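Local coordinates for putative lipoprotein (Bacteroides thetaiotaomicron, PDB 4Q1Z) that is of unknown function but is a two-domain putative lipoprotein of the DUF4876 family, so probably tethered to a membrane through its lipid anchor, at residues L108-P120 with W335-R347. Sequence-based numbering, arbitrary orientation.
Sequences LIFKEIYYCGSRP and WVGATYCGLGIAR
Ile113 and Ile345 exchange both backbone hydrogen bonds of an antiparallel pair, Ile113 N to Ile345 O at 3.1 Å and Ile345 N to Ile113 O at 3.0 Å. Arg347 N continues the pairing to Lys111 O. Further along, where both segments have left the sheet, Tyr340 N bonds to Cys116 O and Gly342 N to Gly117 O; the carbonyl oxygen of Cys116 also lies over one face of the Tyr340 ring, displaced from the ring centre. Strands 108-114 and 344-347 are neighbours in the large mixed sheet of the second domain, flanked by 131-136 and 378-382. Lys111 and Glu112 both oppose Glu133 of strand 131-136, forming a classic beta bulge.

Among the charged groups, Arg347 reaches back along its neighbour: CG stands anti to the backbone N (chi1 -163°) and bends at chi2 and chi3 bring NH1 to Phe110 O (3.2 Å), in the guanidinium plane and on a carbonyl lone pair. Asp309, Asp370 and Asp377 form salt bridges with its guanidinium group, so a leucine here would probably leave these three carboxylates without their shared counter-charge.

Apolar contacts begin between the strands and continue into the loops. Ile113 and Ile345 lie side by side, CB to CG1 at 3.9 Å, while in the adjoining loops Val336 CG2 touches both Tyr115 and Cys116 SG. Water bridges Tyr115 OH to Val336 N, and a second water links Tyr115 N to Leu343 O.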
ATOM      1  N   LEU A 108       1.092   4.310   1.939  1.00 48.47           N
ATOM      2  CA  LEU A 108       0.884   2.945   2.416  1.00 46.03           C
ATOM      3  C   LEU A 108       0.071   2.191   1.409  1.00 48.25           C
ATOM      4  O   LEU A 108      -1.128   2.439   1.253  1.00 47.32           O
ATOM      5  CB  LEU A 108       0.228   2.972   3.800  1.00 45.51           C
ATOM      6  CG  LEU A 108       0.044   1.625   4.490  1.00 47.51           C
ATOM      7  CD1 LEU A 108       1.368   1.021   4.876  1.00 45.88           C
ATOM      8  CD2 LEU A 108      -0.956   1.744   5.625  1.00 46.04           C
ATOM      9  N   ILE A 109       0.737   1.282   0.682  1.00 45.99           N
ATOM     10  CA  ILE A 109       0.090   0.589  -0.445  1.00 44.98           C
ATOM     11  C   ILE A 109       0.124  -0.939  -0.344  1.00 49.67           C
ATOM     12  O   ILE A 109       0.902  -1.509   0.432  1.00 49.76           O
ATOM     13  CB  ILE A 109       0.703   1.070  -1.815  1.00 46.87           C
ATOM     14  CG1 ILE A 109       2.258   1.083  -1.865  1.00 47.41           C
ATOM     15  CG2 ILE A 109       0.162   2.438  -2.199  1.00 44.37           C
ATOM     16  CD1 ILE A 109       3.002  -0.259  -2.224  1.00 50.20           C
ATOM     17  N   PHE A 110      -0.740  -1.586  -1.159  1.00 45.34           N
ATOM     18  CA  PHE A 110      -0.828  -3.039  -1.381  1.00 44.03           C
ATOM     19  C   PHE A 110       0.333  -3.403  -2.284  1.00 49.00           C
ATOM     20  O   PHE A 110       0.347  -2.994  -3.449  1.00 49.50           O
ATOM     21  CB  PHE A 110      -2.178  -3.407  -2.043  1.00 44.50           C
ATOM     22  CG  PHE A 110      -3.362  -3.552  -1.106  1.00 45.36           C
ATOM     23  CD1 PHE A 110      -3.466  -4.650  -0.249  1.00 48.71           C
ATOM     24  CD2 PHE A 110      -4.409  -2.636  -1.134  1.00 44.55           C
ATOM     25  CE1 PHE A 110      -4.569  -4.790   0.605  1.00 49.03           C
ATOM     26  CE2 PHE A 110      -5.505  -2.774  -0.280  1.00 46.47           C
ATOM     27  CZ  PHE A 110      -5.578  -3.846   0.587  1.00 45.66           C
ATOM     28  N   LYS A 111       1.340  -4.083  -1.753  1.00 45.27           N
ATOM     29  CA  LYS A 111       2.550  -4.432  -2.523  1.00 45.70           C
ATOM     30  C   LYS A 111       2.363  -5.734  -3.375  1.00 50.51           C
ATOM     31  O   LYS A 111       2.801  -5.815  -4.529  1.00 48.07           O
ATOM     32  CB  LYS A 111       3.733  -4.582  -1.543  1.00 46.45           C
ATOM     33  CG  LYS A 111       5.086  -4.753  -2.190  1.00 49.76           C
ATOM     34  CD  LYS A 111       6.168  -4.841  -1.126  1.00 52.23           C
ATOM     35  CE  LYS A 111       7.350  -5.655  -1.567  1.00 60.93           C
ATOM     36  NZ  LYS A 111       6.978  -7.056  -1.854  1.00 73.99           N
ATOM     37  N   GLU A 112       1.785  -6.764  -2.752  1.00 48.41           N
ATOM     38  CA  GLU A 112       1.572  -8.074  -3.341  1.00 47.71           C
ATOM     39  C   GLU A 112       0.304  -8.635  -2.761  1.00 50.30           C
ATOM     40  O   GLU A 112       0.082  -8.476  -1.555  1.00 48.84           O
ATOM     41  CB  GLU A 112       2.782  -8.992  -3.046  1.00 49.79           C
ATOM     42  CG  GLU A 112       2.678 -10.399  -3.634  1.00 55.02           C
ATOM     43  CD  GLU A 112       3.880 -10.886  -4.425  1.00 66.42           C
ATOM     44  OE1 GLU A 112       4.931 -10.205  -4.411  1.00 57.26           O
ATOM     45  OE2 GLU A 112       3.757 -11.943  -5.085  1.00 58.14           O
ATOM     46  N   ILE A 113      -0.534  -9.278  -3.621  1.00 46.58           N
ATOM     47  CA  ILE A 113      -1.804  -9.914  -3.246  1.00 45.88           C
ATOM     48  C   ILE A 113      -1.936 -11.291  -3.938  1.00 49.48           C
ATOM     49  O   ILE A 113      -1.735 -11.402  -5.155  1.00 48.06           O
ATOM     50  CB  ILE A 113      -3.046  -8.990  -3.566  1.00 48.06           C
ATOM     51  CG1 ILE A 113      -2.916  -7.576  -2.920  1.00 47.24           C
ATOM     52  CG2 ILE A 113      -4.364  -9.678  -3.158  1.00 46.99           C
ATOM     53  CD1 ILE A 113      -3.950  -6.502  -3.384  1.00 52.10           C
ATOM     54  N   TYR A 114      -2.291 -12.335  -3.156  1.00 46.26           N
ATOM     55  CA  TYR A 114      -2.525 -13.680  -3.679  1.00 45.20           C
ATOM     56  C   TYR A 114      -3.889 -14.132  -3.181  1.00 49.13           C
ATOM     57  O   TYR A 114      -4.106 -14.168  -1.977  1.00 48.43           O
ATOM     58  CB  TYR A 114      -1.385 -14.616  -3.295  1.00 46.66           C
ATOM     59  CG  TYR A 114      -1.633 -16.082  -3.583  1.00 48.51           C
ATOM     60  CD1 TYR A 114      -2.049 -16.510  -4.847  1.00 49.86           C
ATOM     61  CD2 TYR A 114      -1.373 -17.050  -2.620  1.00 48.86           C
ATOM     62  CE1 TYR A 114      -2.233 -17.864  -5.126  1.00 48.08           C
ATOM     63  CE2 TYR A 114      -1.570 -18.398  -2.885  1.00 49.75           C
ATOM     64  CZ  TYR A 114      -2.013 -18.799  -4.132  1.00 54.04           C
ATOM     65  OH  TYR A 114      -2.204 -20.134  -4.374  1.00 58.88           O
ATOM     66  N   TYR A 115      -4.834 -14.406  -4.109  1.00 46.66           N
ATOM     67  CA  TYR A 115      -6.245 -14.690  -3.778  1.00 44.81           C
ATOM     68  C   TYR A 115      -6.926 -15.892  -4.468  1.00 46.02           C
ATOM     69  O   TYR A 115      -8.021 -16.272  -4.036  1.00 44.86           O
ATOM     70  CB  TYR A 115      -7.098 -13.445  -4.156  1.00 44.42           C
ATOM     71  CG  TYR A 115      -7.025 -13.031  -5.621  1.00 44.84           C
ATOM     72  CD1 TYR A 115      -7.789 -13.682  -6.590  1.00 45.90           C
ATOM     73  CD2 TYR A 115      -6.236 -11.954  -6.028  1.00 45.00           C
ATOM     74  CE1 TYR A 115      -7.695 -13.339  -7.937  1.00 44.23           C
ATOM     75  CE2 TYR A 115      -6.162 -11.578  -7.370  1.00 45.98           C
ATOM     76  CZ  TYR A 115      -6.905 -12.268  -8.322  1.00 51.30           C
ATOM     77  OH  TYR A 115      -6.863 -11.919  -9.653  1.00 45.25           O
ATOM     78  N   CYS A 116      -6.371 -16.420  -5.568  1.00 42.86           N
ATOM     79  CA  CYS A 116      -7.130 -17.378  -6.380  1.00 43.34           C
ATOM     80  C   CYS A 116      -7.084 -18.843  -5.871  1.00 50.52           C
ATOM     81  O   CYS A 116      -7.773 -19.715  -6.433  1.00 50.77           O
ATOM     82  CB  CYS A 116      -6.722 -17.284  -7.845  1.00 43.25           C
ATOM     83  SG  CYS A 116      -5.078 -17.953  -8.186  1.00 48.82           S
ATOM     84  N   GLY A 117      -6.303 -19.098  -4.831  1.00 46.10           N
ATOM     85  CA  GLY A 117      -6.159 -20.459  -4.353  1.00 46.82           C
ATOM     86  C   GLY A 117      -5.216 -21.257  -5.237  1.00 53.74           C
ATOM     87  O   GLY A 117      -4.702 -20.748  -6.247  1.00 54.71           O
ATOM     88  N   SER A 118      -4.956 -22.508  -4.846  1.00 50.84           N
ATOM     89  CA  SER A 118      -4.060 -23.397  -5.577  1.00 51.45           C
ATOM     90  C   SER A 118      -4.662 -24.802  -5.656  1.00 57.00           C
ATOM     91  O   SER A 118      -5.726 -25.037  -5.081  1.00 55.10           O
ATOM     92  CB  SER A 118      -2.690 -23.420  -4.909  1.00 53.98           C
ATOM     93  OG  SER A 118      -2.816 -23.624  -3.514  1.00 59.81           O
ATOM     94  N   ARG A 119      -4.006 -25.718  -6.403  1.00 56.56           N
ATOM     95  CA  ARG A 119      -4.485 -27.089  -6.567  1.00 58.02           C
ATOM     96  C   ARG A 119      -3.528 -28.112  -5.960  1.00 65.15           C
ATOM     97  O   ARG A 119      -2.402 -28.240  -6.457  1.00 65.78           O
ATOM     98  CB  ARG A 119      -4.683 -27.427  -8.054  1.00 58.15           C
ATOM     99  CG  ARG A 119      -5.896 -26.787  -8.705  1.00 70.35           C
ATOM    100  CD  ARG A 119      -5.730 -26.773 -10.214  1.00 80.78           C
ATOM    101  NE  ARG A 119      -6.774 -25.999 -10.887  1.00 84.96           N
ATOM    102  CZ  ARG A 119      -7.932 -26.503 -11.307  1.00 97.77           C
ATOM    103  NH1 ARG A 119      -8.214 -27.790 -11.120  1.00 84.81           N
ATOM    104  NH2 ARG A 119      -8.823 -25.723 -11.905  1.00 84.92           N
ATOM    105  N   PRO A 120      -3.937 -28.903  -4.933  1.00 62.70           N
ATOM    106  CA  PRO A 120      -3.034 -29.951  -4.436  1.00 63.62           C
ATOM    107  C   PRO A 120      -2.977 -31.100  -5.434  1.00 69.99           C
ATOM    108  O   PRO A 120      -3.959 -31.339  -6.151  1.00 68.82           O
ATOM    109  CB  PRO A 120      -3.667 -30.371  -3.097  1.00 64.31           C
ATOM    110  CG  PRO A 120      -4.795 -29.427  -2.846  1.00 66.30           C
ATOM    111  CD  PRO A 120      -5.213 -28.925  -4.191  1.00 62.30           C
ATOM    112  N   TRP A 335      -5.942  -8.932 -12.761  1.00 47.13           N
ATOM    113  CA  TRP A 335      -6.456 -10.314 -12.812  1.00 48.13           C
ATOM    114  C   TRP A 335      -5.317 -11.308 -12.943  1.00 53.20           C
ATOM    115  O   TRP A 335      -4.172 -10.909 -13.146  1.00 53.41           O
ATOM    116  CB  TRP A 335      -7.439 -10.491 -14.024  1.00 47.56           C
ATOM    117  CG  TRP A 335      -6.782 -10.325 -15.374  1.00 49.26           C
ATOM    118  CD1 TRP A 335      -6.165 -11.297 -16.110  1.00 53.05           C
ATOM    119  CD2 TRP A 335      -6.568  -9.088 -16.081  1.00 48.84           C
ATOM    120  NE1 TRP A 335      -5.589 -10.749 -17.238  1.00 53.05           N
ATOM    121  CE2 TRP A 335      -5.823  -9.396 -17.249  1.00 54.02           C
ATOM    122  CE3 TRP A 335      -6.932  -7.751 -15.843  1.00 48.90           C
ATOM    123  CZ2 TRP A 335      -5.473  -8.416 -18.200  1.00 53.34           C
ATOM    124  CZ3 TRP A 335      -6.552  -6.776 -16.762  1.00 51.09           C
ATOM    125  CH2 TRP A 335      -5.852  -7.114 -17.937  1.00 52.73           C
ATOM    126  N   VAL A 336      -5.644 -12.611 -12.851  1.00 49.43           N
ATOM    127  CA  VAL A 336      -4.710 -13.719 -13.043  1.00 48.79           C
ATOM    128  C   VAL A 336      -5.343 -14.655 -14.079  1.00 56.05           C
ATOM    129  O   VAL A 336      -4.690 -15.572 -14.579  1.00 58.37           O
ATOM    130  CB  VAL A 336      -4.251 -14.449 -11.758  1.00 50.36           C
ATOM    131  CG1 VAL A 336      -3.446 -13.523 -10.873  1.00 48.68           C
ATOM    132  CG2 VAL A 336      -5.415 -15.082 -11.006  1.00 49.35           C
ATOM    133  N   GLY A 337      -6.602 -14.382 -14.405  1.00 51.85           N
ATOM    134  CA  GLY A 337      -7.345 -15.056 -15.460  1.00 52.04           C
ATOM    135  C   GLY A 337      -7.848 -16.445 -15.198  1.00 55.47           C
ATOM    136  O   GLY A 337      -8.482 -17.026 -16.067  1.00 55.59           O
ATOM    137  N   ALA A 338      -7.583 -16.985 -14.025  1.00 54.50           N
ATOM    138  CA  ALA A 338      -8.055 -18.320 -13.661  1.00 54.99           C
ATOM    139  C   ALA A 338      -8.156 -18.481 -12.165  1.00 57.30           C
ATOM    140  O   ALA A 338      -7.489 -17.764 -11.422  1.00 56.05           O
ATOM    141  CB  ALA A 338      -7.117 -19.376 -14.222  1.00 56.83           C
ATOM    142  N   THR A 339      -8.994 -19.429 -11.726  1.00 53.58           N
ATOM    143  CA  THR A 339      -9.099 -19.785 -10.328  1.00 52.42           C
ATOM    144  C   THR A 339      -8.187 -20.989 -10.083  1.00 59.04           C
ATOM    145  O   THR A 339      -7.986 -21.823 -10.981  1.00 60.83           O
ATOM    146  CB  THR A 339     -10.549 -20.055  -9.897  1.00 58.20           C
ATOM    147  OG1 THR A 339     -11.091 -21.204 -10.560  1.00 56.15           O
ATOM    148  CG2 THR A 339     -11.436 -18.848 -10.055  1.00 56.99           C
ATOM    149  N   TYR A 340      -7.633 -21.032  -8.891  1.00 54.81           N
ATOM    150  CA  TYR A 340      -6.837 -22.133  -8.414  1.00 54.40           C
ATOM    151  C   TYR A 340      -5.652 -22.444  -9.286  1.00 58.73           C
ATOM    152  O   TYR A 340      -5.371 -23.580  -9.539  1.00 59.64           O
ATOM    153  CB  TYR A 340      -7.704 -23.365  -8.175  1.00 54.50           C
ATOM    154  CG  TYR A 340      -8.791 -23.123  -7.174  1.00 52.86           C
ATOM    155  CD1 TYR A 340      -8.526 -23.078  -5.832  1.00 53.91           C
ATOM    156  CD2 TYR A 340     -10.068 -22.899  -7.577  1.00 52.89           C
ATOM    157  CE1 TYR A 340      -9.520 -22.833  -4.921  1.00 54.10           C
ATOM    158  CE2 TYR A 340     -11.061 -22.655  -6.676  1.00 52.48           C
ATOM    159  CZ  TYR A 340     -10.778 -22.618  -5.352  1.00 59.27           C
ATOM    160  OH  TYR A 340     -11.780 -22.383  -4.475  1.00 60.41           O
ATOM    161  N   CYS A 341      -4.948 -21.409  -9.717  1.00 55.03           N
ATOM    162  CA  CYS A 341      -3.769 -21.555 -10.565  1.00 55.27           C
ATOM    163  C   CYS A 341      -2.468 -21.249  -9.804  1.00 58.41           C
ATOM    164  O   CYS A 341      -1.380 -21.451 -10.354  1.00 60.60           O
ATOM    165  CB  CYS A 341      -3.884 -20.731 -11.847  1.00 55.17           C
ATOM    166  SG  CYS A 341      -4.003 -18.953 -11.594  1.00 57.42           S
ATOM    167  N   GLY A 342      -2.599 -20.832  -8.544  1.00 51.54           N
ATOM    168  CA  GLY A 342      -1.483 -20.537  -7.652  1.00 50.22           C
ATOM    169  C   GLY A 342      -0.660 -19.350  -8.077  1.00 53.23           C
ATOM    170  O   GLY A 342       0.546 -19.335  -7.846  1.00 54.44           O
ATOM    171  N   LEU A 343      -1.298 -18.366  -8.732  1.00 48.45           N
ATOM    172  CA  LEU A 343      -0.652 -17.151  -9.220  1.00 47.62           C
ATOM    173  C   LEU A 343      -1.304 -15.918  -8.616  1.00 52.44           C
ATOM    174  O   LEU A 343      -2.521 -15.883  -8.363  1.00 50.46           O
ATOM    175  CB  LEU A 343      -0.682 -17.066 -10.762  1.00 47.97           C
ATOM    176  CG  LEU A 343      -0.110 -18.265 -11.561  1.00 54.10           C
ATOM    177  CD1 LEU A 343      -0.258 -18.045 -13.051  1.00 53.95           C
ATOM    178  CD2 LEU A 343       1.347 -18.555 -11.213  1.00 54.44           C
ATOM    179  N   GLY A 344      -0.480 -14.906  -8.392  1.00 49.69           N
ATOM    180  CA  GLY A 344      -0.950 -13.665  -7.816  1.00 48.37           C
ATOM    181  C   GLY A 344      -0.633 -12.451  -8.653  1.00 52.46           C
ATOM    182  O   GLY A 344      -0.387 -12.551  -9.860  1.00 52.87           O
ATOM    183  N   ILE A 345      -0.658 -11.294  -7.986  1.00 47.63           N
ATOM    184  CA  ILE A 345      -0.409  -9.974  -8.551  1.00 45.94           C
ATOM    185  C   ILE A 345       0.641  -9.266  -7.663  1.00 49.77           C
ATOM    186  O   ILE A 345       0.669  -9.437  -6.443  1.00 48.96           O
ATOM    187  CB  ILE A 345      -1.739  -9.151  -8.721  1.00 47.22           C
ATOM    188  CG1 ILE A 345      -2.500  -8.978  -7.380  1.00 45.32           C
ATOM    189  CG2 ILE A 345      -2.656  -9.750  -9.840  1.00 46.67           C
ATOM    190  CD1 ILE A 345      -3.464  -7.868  -7.301  1.00 43.31           C
ATOM    191  N   ALA A 346       1.534  -8.520  -8.290  1.00 46.78           N
ATOM    192  CA  ALA A 346       2.589  -7.828  -7.577  1.00 46.51           C
ATOM    193  C   ALA A 346       2.718  -6.391  -8.106  1.00 50.74           C
ATOM    194  O   ALA A 346       2.749  -6.188  -9.313  1.00 51.05           O
ATOM    195  CB  ALA A 346       3.904  -8.598  -7.725  1.00 47.95           C
ATOM    196  N   ARG A 347       2.762  -5.399  -7.214  1.00 47.99           N
ATOM    197  CA  ARG A 347       2.897  -3.987  -7.602  1.00 47.94           C
ATOM    198  C   ARG A 347       4.267  -3.746  -8.229  1.00 55.27           C
ATOM    199  O   ARG A 347       5.274  -4.282  -7.747  1.00 57.36           O
ATOM    200  CB  ARG A 347       2.686  -3.087  -6.386  1.00 45.18           C
ATOM    201  CG  ARG A 347       2.399  -1.643  -6.685  1.00 43.65           C
ATOM    202  CD  ARG A 347       1.506  -1.029  -5.610  1.00 43.92           C
ATOM    203  NE  ARG A 347       0.593  -0.108  -6.273  1.00 50.89           N
ATOM    204  CZ  ARG A 347      -0.690   0.031  -6.008  1.00 60.98           C
ATOM    205  NH1 ARG A 347      -1.237  -0.619  -4.997  1.00 51.36           N
ATOM    206  NH2 ARG A 347      -1.435   0.837  -6.739  1.00 64.55           N
TER
HETATM  207  O   HOH W   1      -8.281 -13.194 -11.556  1.00 39.90           O
HETATM  208  O   HOH W   2      -4.476 -14.345  -7.058  1.00 43.09           O